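Local coordinates for protein glutaredoxin (Grx-1) (Archaeoglobus fulgidus, PDB 3IC4) that probably transfers electrons as a small thiol-disulfide oxidoreductase of the thioredoxin superfamily, at residues A[76-81]-A[87-92]; A[15-20]-A[56-61]; A[26-31]-A[67-72]. One frame throughout, in Å; residues are numbered along the deposited sequence.

Interaction 1. Residues A[76-81]-A[87-92]; sequences KHVLGY and KELIRG
Leu89 reaches from the C-terminal helix to the edge strand with its two methyls divided between Lys76 and Val78. CD1 lies 3.6 Å from CB of Lys76 and close to that residue's carbonyl carbon, whereas CD2 stands 3.9 Å from CG2 of Val78. The fork thus straddles His77 along the strand, the backbone N of His77 being 4.0 Å from Leu89 CD1. Setting Leu89 CG opposite its own backbone N (chi1 -179°) sends the isobutyl group out from the helix into this position. Val78 comes alongside it, the two side chains passing in opposite directions and meeting by their methyls. Lys76 contributes only the start of its chain: CB faces the helix, but bends at chi3 and chi4 carry the ammonium group away. His77 points away, and its imidazole packs on Ile62 and Ser63 of helix 49-63.

The short segments run nearly antiparallel, at 155°, with axes 8.8 Å apart, and Leu89 also touches Val71 and Lys73 on the neighbouring strand. Cutting Leu89 back to an alanine removes both methyls and is likely to leave Val78 CG2 and Lys76 CB without their partners and a gap over the backbone of His77. Between these two segments the hold is van der Waals and hydrophobic; a polar tie from helix to sheet, Ile90 O with Lys73 NZ, lies beside it.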
ATOM      1  N   LYS A  76       4.991  -3.666  10.158  1.00  2.00           N
ATOM      2  CA  LYS A  76       6.050  -3.956   9.189  1.00  2.00           C
ATOM      3  C   LYS A  76       5.612  -3.491   7.805  1.00  2.00           C
ATOM      4  O   LYS A  76       4.452  -3.284   7.565  1.00  2.00           O
ATOM      5  CB  LYS A  76       6.410  -5.434   9.197  1.00  2.00           C
ATOM      6  CG  LYS A  76       7.070  -5.852  10.496  1.00  6.53           C
ATOM      7  CD  LYS A  76       7.722  -7.202  10.432  1.00 10.59           C
ATOM      8  CE  LYS A  76       8.872  -7.231   9.397  1.00 12.24           C
ATOM      9  NZ  LYS A  76      10.154  -6.605   9.914  1.00 13.89           N
ATOM     10  N   HIS A  77       6.580  -3.241   6.921  1.00  2.00           N
ATOM     11  CA  HIS A  77       6.260  -2.863   5.572  1.00  2.00           C
ATOM     12  C   HIS A  77       7.344  -3.354   4.617  1.00  2.00           C
ATOM     13  O   HIS A  77       8.431  -3.732   5.033  1.00  2.00           O
ATOM     14  CB  HIS A  77       6.096  -1.331   5.425  1.00  2.00           C
ATOM     15  CG  HIS A  77       7.392  -0.557   5.557  1.00  2.00           C
ATOM     16  ND1 HIS A  77       7.940  -0.190   6.773  1.00  2.00           N
ATOM     17  CD2 HIS A  77       8.274  -0.146   4.608  1.00  2.00           C
ATOM     18  CE1 HIS A  77       9.088   0.440   6.571  1.00  2.00           C
ATOM     19  NE2 HIS A  77       9.320   0.476   5.264  1.00  2.00           N
ATOM     20  N   VAL A  78       6.991  -3.389   3.338  1.00  2.00           N
ATOM     21  CA  VAL A  78       7.960  -3.591   2.264  1.00  2.00           C
ATOM     22  C   VAL A  78       7.800  -2.428   1.289  1.00  2.00           C
ATOM     23  O   VAL A  78       6.691  -2.099   0.867  1.00  2.00           O
ATOM     24  CB  VAL A  78       7.781  -5.006   1.602  1.00  2.00           C
ATOM     25  CG1 VAL A  78       8.592  -5.097   0.251  1.00  2.00           C
ATOM     26  CG2 VAL A  78       8.140  -6.128   2.614  1.00  2.00           C
ATOM     27  N   LEU A  79       8.921  -1.806   0.911  1.00  2.00           N
ATOM     28  CA  LEU A  79       8.919  -0.748  -0.054  1.00  2.00           C
ATOM     29  C   LEU A  79       9.551  -1.363  -1.288  1.00  2.00           C
ATOM     30  O   LEU A  79      10.686  -1.851  -1.245  1.00  2.00           O
ATOM     31  CB  LEU A  79       9.735   0.452   0.454  1.00  2.00           C
ATOM     32  CG  LEU A  79      10.191   1.548  -0.511  1.00  2.00           C
ATOM     33  CD1 LEU A  79       9.004   2.199  -1.099  1.00  2.00           C
ATOM     34  CD2 LEU A  79      11.069   2.569   0.219  1.00  2.00           C
ATOM     35  N   GLY A  80       8.771  -1.353  -2.368  1.00  2.00           N
ATOM     36  CA  GLY A  80       9.155  -1.903  -3.663  1.00  2.00           C
ATOM     37  C   GLY A  80       8.681  -3.332  -3.919  1.00  2.00           C
ATOM     38  O   GLY A  80       8.327  -4.059  -2.980  1.00  2.00           O
ATOM     39  N   TYR A  81       8.657  -3.727  -5.189  1.00  2.00           N
ATOM     40  CA  TYR A  81       8.359  -5.081  -5.545  1.00  2.00           C
ATOM     41  C   TYR A  81       9.547  -5.997  -5.334  1.00  2.00           C
ATOM     42  O   TYR A  81      10.591  -5.931  -6.051  1.00  2.00           O
ATOM     43  CB  TYR A  81       7.910  -5.177  -7.000  1.00  2.00           C
ATOM     44  CG  TYR A  81       7.562  -6.574  -7.424  1.00  2.00           C
ATOM     45  CD1 TYR A  81       6.444  -7.209  -6.925  1.00  2.00           C
ATOM     46  CD2 TYR A  81       8.329  -7.271  -8.339  1.00  2.00           C
ATOM     47  CE1 TYR A  81       6.140  -8.478  -7.293  1.00  2.00           C
ATOM     48  CE2 TYR A  81       7.978  -8.531  -8.763  1.00  2.26           C
ATOM     49  CZ  TYR A  81       6.900  -9.130  -8.235  1.00  2.40           C
ATOM     50  OH  TYR A  81       6.536 -10.405  -8.681  1.00  2.86           O
ATOM     51  N   LYS A  87       6.779 -12.160   0.475  1.00  2.52           N
ATOM     52  CA  LYS A  87       6.406 -13.467   1.037  1.00  3.32           C
ATOM     53  C   LYS A  87       6.718 -13.484   2.524  1.00  3.27           C
ATOM     54  O   LYS A  87       5.859 -13.789   3.301  1.00  4.18           O
ATOM     55  CB  LYS A  87       7.159 -14.604   0.343  1.00  3.24           C
ATOM     56  CG  LYS A  87       6.703 -14.837  -1.092  1.00  7.64           C
ATOM     57  CD  LYS A  87       7.673 -15.780  -1.849  1.00  9.99           C
ATOM     58  CE  LYS A  87       7.320 -15.841  -3.370  1.00 12.00           C
ATOM     59  NZ  LYS A  87       7.963 -16.915  -4.169  1.00 10.63           N
ATOM     60  N   GLU A  88       7.897 -13.010   2.926  1.00  5.07           N
ATOM     61  CA  GLU A  88       8.215 -12.902   4.350  1.00  6.30           C
ATOM     62  C   GLU A  88       7.218 -12.004   5.151  1.00  4.92           C
ATOM     63  O   GLU A  88       6.781 -12.356   6.257  1.00  5.48           O
ATOM     64  CB  GLU A  88       9.650 -12.397   4.502  1.00  6.64           C
ATOM     65  CG  GLU A  88      10.055 -12.209   5.931  1.00 12.02           C
ATOM     66  CD  GLU A  88       9.652 -13.371   6.822  1.00 19.80           C
ATOM     67  OE1 GLU A  88      10.069 -14.512   6.496  1.00 23.03           O
ATOM     68  OE2 GLU A  88       8.937 -13.146   7.852  1.00 23.46           O
ATOM     69  N   LEU A  89       6.865 -10.847   4.589  1.00  5.59           N
ATOM     70  CA  LEU A  89       5.924  -9.948   5.226  1.00  4.09           C
ATOM     71  C   LEU A  89       4.586 -10.644   5.449  1.00  5.27           C
ATOM     72  O   LEU A  89       4.027 -10.578   6.534  1.00  6.55           O
ATOM     73  CB  LEU A  89       5.696  -8.681   4.388  1.00  3.64           C
ATOM     74  CG  LEU A  89       4.734  -7.611   4.944  1.00  2.00           C
ATOM     75  CD1 LEU A  89       5.305  -6.951   6.173  1.00  2.00           C
ATOM     76  CD2 LEU A  89       4.445  -6.586   3.887  1.00  2.00           C
ATOM     77  N   ILE A  90       4.064 -11.301   4.417  1.00  6.48           N
ATOM     78  CA  ILE A  90       2.691 -11.843   4.420  1.00  7.49           C
ATOM     79  C   ILE A  90       2.674 -13.140   5.241  1.00  7.93           C
ATOM     80  O   ILE A  90       1.723 -13.392   5.989  1.00  7.61           O
ATOM     81  CB  ILE A  90       2.112 -12.027   2.913  1.00  7.70           C
ATOM     82  CG1 ILE A  90       2.016 -10.701   2.173  1.00  8.40           C
ATOM     83  CG2 ILE A  90       0.723 -12.688   2.896  1.00 10.00           C
ATOM     84  CD1 ILE A  90       1.323  -9.697   2.947  1.00  8.26           C
ATOM     85  N   ARG A  91       3.726 -13.935   5.147  1.00  8.05           N
ATOM     86  CA  ARG A  91       3.667 -15.296   5.689  1.00 10.80           C
ATOM     87  C   ARG A  91       4.280 -15.352   7.087  1.00 11.99           C
ATOM     88  O   ARG A  91       3.788 -16.093   7.964  1.00 13.75           O
ATOM     89  CB  ARG A  91       4.400 -16.297   4.772  1.00 10.21           C
ATOM     90  CG  ARG A  91       3.945 -16.271   3.297  1.00 11.06           C
ATOM     91  CD  ARG A  91       4.823 -17.119   2.378  1.00 11.16           C
ATOM     92  NE  ARG A  91       4.239 -17.120   1.045  1.00 12.92           N
ATOM     93  CZ  ARG A  91       4.697 -17.787  -0.015  1.00 13.41           C
ATOM     94  NH1 ARG A  91       5.791 -18.529   0.071  1.00 12.71           N
ATOM     95  NH2 ARG A  91       4.046 -17.695  -1.179  1.00 13.37           N
ATOM     96  N   GLY A  92       5.361 -14.603   7.282  1.00 13.29           N
ATOM     97  CA  GLY A  92       6.144 -14.699   8.517  1.00 14.95           C
ATOM     98  C   GLY A  92       5.466 -14.030   9.683  1.00 15.15           C
ATOM     99  O   GLY A  92       5.734 -14.395  10.839  1.00 18.24           O
TER

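Interaction 2. Residues A[15-20]-A[56-61]; sequences LMYGLS and IEKVHS
Tyr17 packs against two successive residues of helix 49-63, with Val59 at the root of its side chain and Lys58 at the hydroxyl end. Its CG sits opposite the carbonyl carbon (chi1 -63°), which swings the phenol off the strand to the helix, where it crosses Lys58 obliquely. A single methyl, Val59 CG2, fits against the near part of the ring, 3.5 Å from Tyr17 CG and almost as close to CB and CD1. Chi1 of Val59, measured to CG1, is 148°, well off a staggered value, and leaves CG2 on the side of its backbone N, where this methyl meets the tyrosine.

Strand 15-18 is central in the four-stranded mixed sheet of a thioredoxin fold, and the contact seats helix 49-63 on one face of that sheet; Val55 and Ile62 of the same helix also touch Tyr17. At the far end, Lys58 CG comes to 3.3 Å from Tyr17 OH. The lysine chain then bends at chi2 and chi3, placing CD 4.1 Å and CE 4.0 Å from Tyr17 OH while the amino end leads away. One turn along the helix, Ser61 OG donates a 2.7 Å hydrogen bond to Lys58 O, with the hydroxyl tilted 16° from the carbonyl plane.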
ATOM      1  N   LEU A  15      -2.336  -3.818   3.511  1.00  2.00           N
ATOM      2  CA  LEU A  15      -2.663  -2.646   2.699  1.00  2.00           C
ATOM      3  C   LEU A  15      -1.515  -2.331   1.757  1.00  2.00           C
ATOM      4  O   LEU A  15      -0.370  -2.240   2.189  1.00  2.00           O
ATOM      5  CB  LEU A  15      -2.875  -1.425   3.625  1.00  2.00           C
ATOM      6  CG  LEU A  15      -3.232  -0.110   2.931  1.00  2.00           C
ATOM      7  CD1 LEU A  15      -4.550  -0.193   2.187  1.00  2.17           C
ATOM      8  CD2 LEU A  15      -3.278   1.060   3.916  1.00  2.55           C
HETATM    9  N   MSE A  16      -1.870  -2.132   0.490  1.00  2.00           N
HETATM   10  CA  MSE A  16      -0.939  -1.613  -0.506  1.00  2.00           C
HETATM   11  C   MSE A  16      -1.255  -0.179  -0.918  1.00  2.00           C
HETATM   12  O   MSE A  16      -2.417   0.160  -1.226  1.00  2.00           O
HETATM   13  CB  MSE A  16      -0.999  -2.510  -1.736  1.00  2.00           C
HETATM   14  CG  MSE A  16      -0.040  -2.150  -2.787  1.00  2.78           C
HETATM   15 SE   MSE A  16      -0.352  -3.197  -4.373  1.00  6.06          SE
HETATM   16  CE  MSE A  16      -0.062  -1.829  -5.707  1.00 11.09           C
ATOM     17  N   TYR A  17      -0.196   0.629  -0.986  1.00  2.00           N
ATOM     18  CA  TYR A  17      -0.246   1.963  -1.575  1.00  2.00           C
ATOM     19  C   TYR A  17       0.497   1.903  -2.906  1.00  2.00           C
ATOM     20  O   TYR A  17       1.603   1.386  -2.986  1.00  2.00           O
ATOM     21  CB  TYR A  17       0.475   2.956  -0.703  1.00  2.00           C
ATOM     22  CG  TYR A  17      -0.100   3.170   0.647  1.00  2.00           C
ATOM     23  CD1 TYR A  17      -1.032   4.184   0.884  1.00  3.83           C
ATOM     24  CD2 TYR A  17       0.326   2.385   1.730  1.00  4.15           C
ATOM     25  CE1 TYR A  17      -1.511   4.404   2.181  1.00  6.97           C
ATOM     26  CE2 TYR A  17      -0.152   2.622   3.013  1.00  6.69           C
ATOM     27  CZ  TYR A  17      -1.063   3.609   3.210  1.00  5.86           C
ATOM     28  OH  TYR A  17      -1.489   3.803   4.475  1.00  9.55           O
ATOM     29  N   GLY A  18      -0.117   2.433  -3.960  1.00  2.00           N
ATOM     30  CA  GLY A  18       0.569   2.487  -5.245  1.00  2.00           C
ATOM     31  C   GLY A  18      -0.070   3.429  -6.250  1.00  2.00           C
ATOM     32  O   GLY A  18      -0.901   4.208  -5.907  1.00  2.00           O
ATOM     33  N   LEU A  19       0.442   3.403  -7.459  1.00  2.00           N
ATOM     34  CA  LEU A  19      -0.154   4.076  -8.583  1.00  2.00           C
ATOM     35  C   LEU A  19      -0.580   3.011  -9.578  1.00  2.00           C
ATOM     36  O   LEU A  19       0.164   2.095  -9.878  1.00  2.00           O
ATOM     37  CB  LEU A  19       0.842   4.987  -9.261  1.00  2.00           C
ATOM     38  CG  LEU A  19       1.455   6.126  -8.423  1.00  3.65           C
ATOM     39  CD1 LEU A  19       2.525   6.757  -9.234  1.00  4.54           C
ATOM     40  CD2 LEU A  19       0.381   7.104  -8.108  1.00  9.25           C
ATOM     41  N   SER A  20      -1.725   3.261 -10.186  1.00  2.00           N
ATOM     42  CA  SER A  20      -2.376   2.252 -11.044  1.00  2.00           C
ATOM     43  C   SER A  20      -1.580   2.080 -12.315  1.00  2.36           C
ATOM     44  O   SER A  20      -1.691   1.025 -13.006  1.00  4.08           O
ATOM     45  CB  SER A  20      -3.841   2.628 -11.286  1.00  2.00           C
ATOM     46  OG  SER A  20      -3.921   3.704 -12.192  1.00  2.00           O
ATOM     47  N   ILE A  56      -0.176  10.584   0.417  1.00  2.00           N
ATOM     48  CA  ILE A  56       1.286  10.710   0.181  1.00  2.00           C
ATOM     49  C   ILE A  56       2.091  10.863   1.495  1.00  2.00           C
ATOM     50  O   ILE A  56       3.139  10.233   1.704  1.00  2.00           O
ATOM     51  CB  ILE A  56       1.642  11.800  -0.889  1.00  2.00           C
ATOM     52  CG1 ILE A  56       1.113  11.361  -2.269  1.00  2.00           C
ATOM     53  CG2 ILE A  56       3.193  11.919  -0.958  1.00  2.00           C
ATOM     54  CD1 ILE A  56       0.997  12.454  -3.356  1.00  2.00           C
ATOM     55  N   GLU A  57       1.595  11.697   2.397  1.00  2.00           N
ATOM     56  CA  GLU A  57       2.270  11.899   3.658  1.00  2.40           C
ATOM     57  C   GLU A  57       2.199  10.642   4.495  1.00  2.00           C
ATOM     58  O   GLU A  57       3.165  10.305   5.193  1.00  2.00           O
ATOM     59  CB  GLU A  57       1.725  13.127   4.391  1.00  3.96           C
ATOM     60  CG  GLU A  57       2.209  14.499   3.777  1.00  7.40           C
ATOM     61  CD  GLU A  57       3.691  14.558   3.306  1.00  9.98           C
ATOM     62  OE1 GLU A  57       4.623  14.002   3.953  1.00 13.45           O
ATOM     63  OE2 GLU A  57       3.905  15.165   2.234  1.00 15.66           O
ATOM     64  N   LYS A  58       1.109   9.910   4.373  1.00  2.28           N
ATOM     65  CA  LYS A  58       0.978   8.615   5.070  1.00  2.23           C
ATOM     66  C   LYS A  58       1.972   7.546   4.610  1.00  2.00           C
ATOM     67  O   LYS A  58       2.620   6.883   5.438  1.00  3.09           O
ATOM     68  CB  LYS A  58      -0.418   8.116   4.911  1.00  2.60           C
ATOM     69  CG  LYS A  58      -0.727   6.768   5.572  1.00  7.54           C
ATOM     70  CD  LYS A  58      -0.500   6.821   7.015  1.00 10.97           C
ATOM     71  CE  LYS A  58      -1.470   5.976   7.812  1.00 14.00           C
ATOM     72  NZ  LYS A  58      -1.392   6.347   9.245  1.00 14.79           N
ATOM     73  N   VAL A  59       2.113   7.398   3.317  1.00  2.00           N
ATOM     74  CA  VAL A  59       3.114   6.541   2.693  1.00  3.12           C
ATOM     75  C   VAL A  59       4.524   6.893   3.251  1.00  2.78           C
ATOM     76  O   VAL A  59       5.286   6.022   3.586  1.00  2.35           O
ATOM     77  CB  VAL A  59       3.080   6.762   1.095  1.00  4.45           C
ATOM     78  CG1 VAL A  59       4.442   6.598   0.436  1.00  6.25           C
ATOM     79  CG2 VAL A  59       2.089   5.901   0.449  1.00  8.21           C
ATOM     80  N   HIS A  60       4.823   8.181   3.331  1.00  2.00           N
ATOM     81  CA  HIS A  60       6.108   8.670   3.819  1.00  2.00           C
ATOM     82  C   HIS A  60       6.283   8.327   5.267  1.00  2.00           C
ATOM     83  O   HIS A  60       7.368   7.934   5.701  1.00  2.00           O
ATOM     84  CB  HIS A  60       6.240  10.137   3.579  1.00  2.00           C
ATOM     85  CG  HIS A  60       7.468  10.713   4.177  1.00  2.00           C
ATOM     86  ND1 HIS A  60       7.490  11.269   5.434  1.00  3.41           N
ATOM     87  CD2 HIS A  60       8.735  10.772   3.709  1.00  3.50           C
ATOM     88  CE1 HIS A  60       8.716  11.667   5.722  1.00  2.92           C
ATOM     89  NE2 HIS A  60       9.502  11.360   4.694  1.00  3.07           N
ATOM     90  N   SER A  61       5.212   8.429   6.041  1.00  2.00           N
ATOM     91  CA  SER A  61       5.292   8.111   7.455  1.00  2.08           C
ATOM     92  C   SER A  61       5.537   6.627   7.697  1.00  2.00           C
ATOM     93  O   SER A  61       6.094   6.276   8.719  1.00  3.54           O
ATOM     94  CB  SER A  61       4.021   8.567   8.134  1.00  2.00           C
ATOM     95  OG  SER A  61       2.967   7.656   7.986  1.00  5.50           O
TER

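Interaction 3. Residues A[26-31]-A[67-72]; sequences KRTLEF and SVPVVV
The pyrrolidine ring of Pro69 meets Thr28 through its CB and CG atoms, the part of the ring that lies against this residue of helix 23-35. Thr28 OG1 comes to 3.3 Å from Pro69 CG and 3.8 Å from Pro69 CB, and the two side chains lie at a slant to one another. Around the same ring, His24 and Cys25 of the helix also make contact. The peptide bond before Pro69 is cis, and a cis-proline packed beside a CxxC at a helix start is a hallmark of the thioredoxin fold; the Cys22 and Cys25 pair here is consistent with that motif.

Thr28 divides its two branches between partners. With CG2 opposite the backbone N (chi1 -55° for OG1), the methyl points to Val71 and meets its CG2 at 3.5 Å, the two side chains sliding past each other in opposite directions. The hydroxyl, although against proline carbons, is bonded to His24 O within the helix, while Tyr81 also touches Thr28.

With its polar branch bonded inside its own helix, Thr28 needs no polar partner on the strand, and the loop carrying the cis-proline and the start of strand 70-73 are packed against it by van der Waals contact.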
ATOM      1  N   LYS A  26       1.762  -2.682 -10.261  1.00  2.00           N
ATOM      2  CA  LYS A  26       0.991  -3.765 -10.937  1.00  2.00           C
ATOM      3  C   LYS A  26       1.474  -5.154 -10.538  1.00  2.00           C
ATOM      4  O   LYS A  26       0.675  -6.039 -10.262  1.00  2.00           O
ATOM      5  CB  LYS A  26       1.043  -3.639 -12.465  1.00  2.00           C
ATOM      6  CG  LYS A  26       0.296  -2.466 -13.047  1.00  2.57           C
ATOM      7  CD  LYS A  26       0.463  -2.376 -14.565  1.00  2.00           C
ATOM      8  CE  LYS A  26      -0.064  -1.090 -15.103  1.00  4.92           C
ATOM      9  NZ  LYS A  26      -0.040  -1.152 -16.541  1.00  2.00           N
ATOM     10  N   ARG A  27       2.778  -5.369 -10.572  1.00  2.00           N
ATOM     11  CA  ARG A  27       3.390  -6.647 -10.205  1.00  2.00           C
ATOM     12  C   ARG A  27       3.059  -7.023  -8.734  1.00  2.00           C
ATOM     13  O   ARG A  27       2.717  -8.137  -8.403  1.00  2.00           O
ATOM     14  CB  ARG A  27       4.903  -6.610 -10.429  1.00  2.00           C
ATOM     15  CG  ARG A  27       5.325  -6.787 -11.859  1.00  2.00           C
ATOM     16  CD  ARG A  27       6.848  -6.882 -11.989  1.00  2.00           C
ATOM     17  NE  ARG A  27       7.435  -5.565 -12.047  1.00  2.00           N
ATOM     18  CZ  ARG A  27       7.527  -4.812 -13.144  1.00  2.00           C
ATOM     19  NH1 ARG A  27       8.116  -3.627 -13.054  1.00  2.86           N
ATOM     20  NH2 ARG A  27       7.066  -5.166 -14.334  1.00  2.00           N
ATOM     21  N   THR A  28       3.177  -6.028  -7.866  1.00  2.00           N
ATOM     22  CA  THR A  28       2.891  -6.234  -6.451  1.00  2.00           C
ATOM     23  C   THR A  28       1.406  -6.586  -6.233  1.00  2.00           C
ATOM     24  O   THR A  28       1.096  -7.479  -5.470  1.00  2.00           O
ATOM     25  CB  THR A  28       3.232  -4.965  -5.650  1.00  2.00           C
ATOM     26  OG1 THR A  28       4.590  -4.625  -5.908  1.00  2.00           O
ATOM     27  CG2 THR A  28       3.031  -5.147  -4.121  1.00  2.00           C
ATOM     28  N   LEU A  29       0.502  -5.905  -6.939  1.00  2.00           N
ATOM     29  CA  LEU A  29      -0.922  -6.237  -6.876  1.00  2.00           C
ATOM     30  C   LEU A  29      -1.181  -7.700  -7.284  1.00  2.00           C
ATOM     31  O   LEU A  29      -1.941  -8.423  -6.644  1.00  2.00           O
ATOM     32  CB  LEU A  29      -1.712  -5.261  -7.774  1.00  2.00           C
ATOM     33  CG  LEU A  29      -3.240  -5.528  -7.852  1.00  2.00           C
ATOM     34  CD1 LEU A  29      -3.879  -4.960  -6.645  1.00  3.66           C
ATOM     35  CD2 LEU A  29      -3.888  -4.967  -9.100  1.00  6.19           C
ATOM     36  N   GLU A  30      -0.561  -8.127  -8.379  1.00  2.00           N
ATOM     37  CA  GLU A  30      -0.708  -9.497  -8.844  1.00  2.00           C
ATOM     38  C   GLU A  30      -0.112 -10.486  -7.843  1.00  2.00           C
ATOM     39  O   GLU A  30      -0.659 -11.564  -7.646  1.00  2.00           O
ATOM     40  CB  GLU A  30      -0.129  -9.649 -10.251  1.00  2.00           C
ATOM     41  CG  GLU A  30      -0.896  -8.764 -11.310  1.00  2.00           C
ATOM     42  CD  GLU A  30      -2.348  -9.125 -11.484  1.00  2.00           C
ATOM     43  OE1 GLU A  30      -2.752 -10.320 -11.312  1.00  2.00           O
ATOM     44  OE2 GLU A  30      -3.166  -8.219 -11.842  1.00  2.00           O
ATOM     45  N   PHE A  31       0.990 -10.110  -7.194  1.00  2.00           N
ATOM     46  CA  PHE A  31       1.525 -10.943  -6.124  1.00  2.00           C
ATOM     47  C   PHE A  31       0.505 -11.180  -5.032  1.00  2.00           C
ATOM     48  O   PHE A  31       0.329 -12.297  -4.561  1.00  2.00           O
ATOM     49  CB  PHE A  31       2.811 -10.331  -5.530  1.00  2.00           C
ATOM     50  CG  PHE A  31       3.329 -11.071  -4.298  1.00  2.00           C
ATOM     51  CD1 PHE A  31       4.132 -12.179  -4.425  1.00  5.40           C
ATOM     52  CD2 PHE A  31       2.944 -10.689  -3.041  1.00  2.00           C
ATOM     53  CE1 PHE A  31       4.511 -12.911  -3.296  1.00  8.87           C
ATOM     54  CE2 PHE A  31       3.327 -11.397  -1.936  1.00  3.90           C
ATOM     55  CZ  PHE A  31       4.081 -12.506  -2.069  1.00  6.20           C
ATOM     56  N   SER A  67       8.300   6.958  -2.381  1.00  2.00           N
ATOM     57  CA  SER A  67       8.172   5.931  -3.431  1.00  2.00           C
ATOM     58  C   SER A  67       7.100   4.902  -3.133  1.00  2.00           C
ATOM     59  O   SER A  67       6.650   4.711  -2.002  1.00  2.00           O
ATOM     60  CB  SER A  67       9.504   5.261  -3.701  1.00  2.00           C
ATOM     61  OG  SER A  67      10.449   6.219  -4.133  1.00  4.67           O
ATOM     62  N   VAL A  68       6.730   4.213  -4.209  1.00  2.00           N
ATOM     63  CA  VAL A  68       5.746   3.123  -4.147  1.00  2.00           C
ATOM     64  C   VAL A  68       6.242   2.013  -5.097  1.00  2.00           C
ATOM     65  O   VAL A  68       7.103   2.285  -5.925  1.00  2.00           O
ATOM     66  CB  VAL A  68       4.286   3.598  -4.557  1.00  2.00           C
ATOM     67  CG1 VAL A  68       3.705   4.577  -3.498  1.00  4.27           C
ATOM     68  CG2 VAL A  68       4.345   4.290  -5.882  1.00  2.00           C
ATOM     69  N   PRO A  69       5.736   0.761  -4.953  1.00  2.00           N
ATOM     70  CA  PRO A  69       4.683   0.339  -3.980  1.00  2.00           C
ATOM     71  C   PRO A  69       5.145   0.263  -2.540  1.00  2.00           C
ATOM     72  O   PRO A  69       6.309   0.058  -2.268  1.00  2.00           O
ATOM     73  CB  PRO A  69       4.314  -1.090  -4.452  1.00  2.00           C
ATOM     74  CG  PRO A  69       5.637  -1.596  -5.063  1.00  2.00           C
ATOM     75  CD  PRO A  69       6.141  -0.388  -5.800  1.00  2.00           C
ATOM     76  N   VAL A  70       4.201   0.459  -1.605  1.00  2.00           N
ATOM     77  CA  VAL A  70       4.442   0.129  -0.195  1.00  2.00           C
ATOM     78  C   VAL A  70       3.343  -0.822   0.251  1.00  2.00           C
ATOM     79  O   VAL A  70       2.148  -0.598  -0.017  1.00  2.00           O
ATOM     80  CB  VAL A  70       4.486   1.370   0.720  1.00  2.00           C
ATOM     81  CG1 VAL A  70       4.547   0.977   2.255  1.00  2.00           C
ATOM     82  CG2 VAL A  70       5.665   2.223   0.311  1.00  2.00           C
ATOM     83  N   VAL A  71       3.745  -1.915   0.842  1.00  2.00           N
ATOM     84  CA  VAL A  71       2.790  -2.885   1.402  1.00  2.00           C
ATOM     85  C   VAL A  71       3.053  -2.940   2.909  1.00  2.00           C
ATOM     86  O   VAL A  71       4.169  -3.129   3.356  1.00  2.00           O
ATOM     87  CB  VAL A  71       2.883  -4.286   0.772  1.00  2.00           C
ATOM     88  CG1 VAL A  71       1.847  -5.244   1.408  1.00  2.00           C
ATOM     89  CG2 VAL A  71       2.639  -4.202  -0.744  1.00  2.00           C
ATOM     90  N   VAL A  72       1.964  -2.784   3.640  1.00  2.00           N
ATOM     91  CA  VAL A  72       1.986  -2.673   5.094  1.00  2.00           C
ATOM     92  C   VAL A  72       1.197  -3.798   5.707  1.00  2.00           C
ATOM     93  O   VAL A  72       0.045  -4.074   5.293  1.00  2.00           O
ATOM     94  CB  VAL A  72       1.391  -1.342   5.611  1.00  2.00           C
ATOM     95  CG1 VAL A  72       1.598  -1.268   7.172  1.00  2.86           C
ATOM     96  CG2 VAL A  72       2.042  -0.170   4.856  1.00  6.16           C
TER

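Overall arrangement
All three contacts join a helix to the same four-stranded sheet, and none relies on a hydrogen bond between its two segments. Interactions 2 and 3 are buried, their centres about 5 and 6 Å from the centre of the chain, and sit on the adjacent strands 15-18 and 70-73, which are joined by bonds such as Tyr17 N to Val70 O. Interaction 1 is farther out, its centre about 11 Å from that of the chain and only partly buried, on edge strand 76-79. It touches interaction 3 through Val78 N to Val71 O. Helices 23-35 and 83-91 cover one face, helix 49-63 the other. Contacts made mainly by aliphatic carbon at the border give way inside to ones that bring a tyrosine or threonine hydroxyl against carbon.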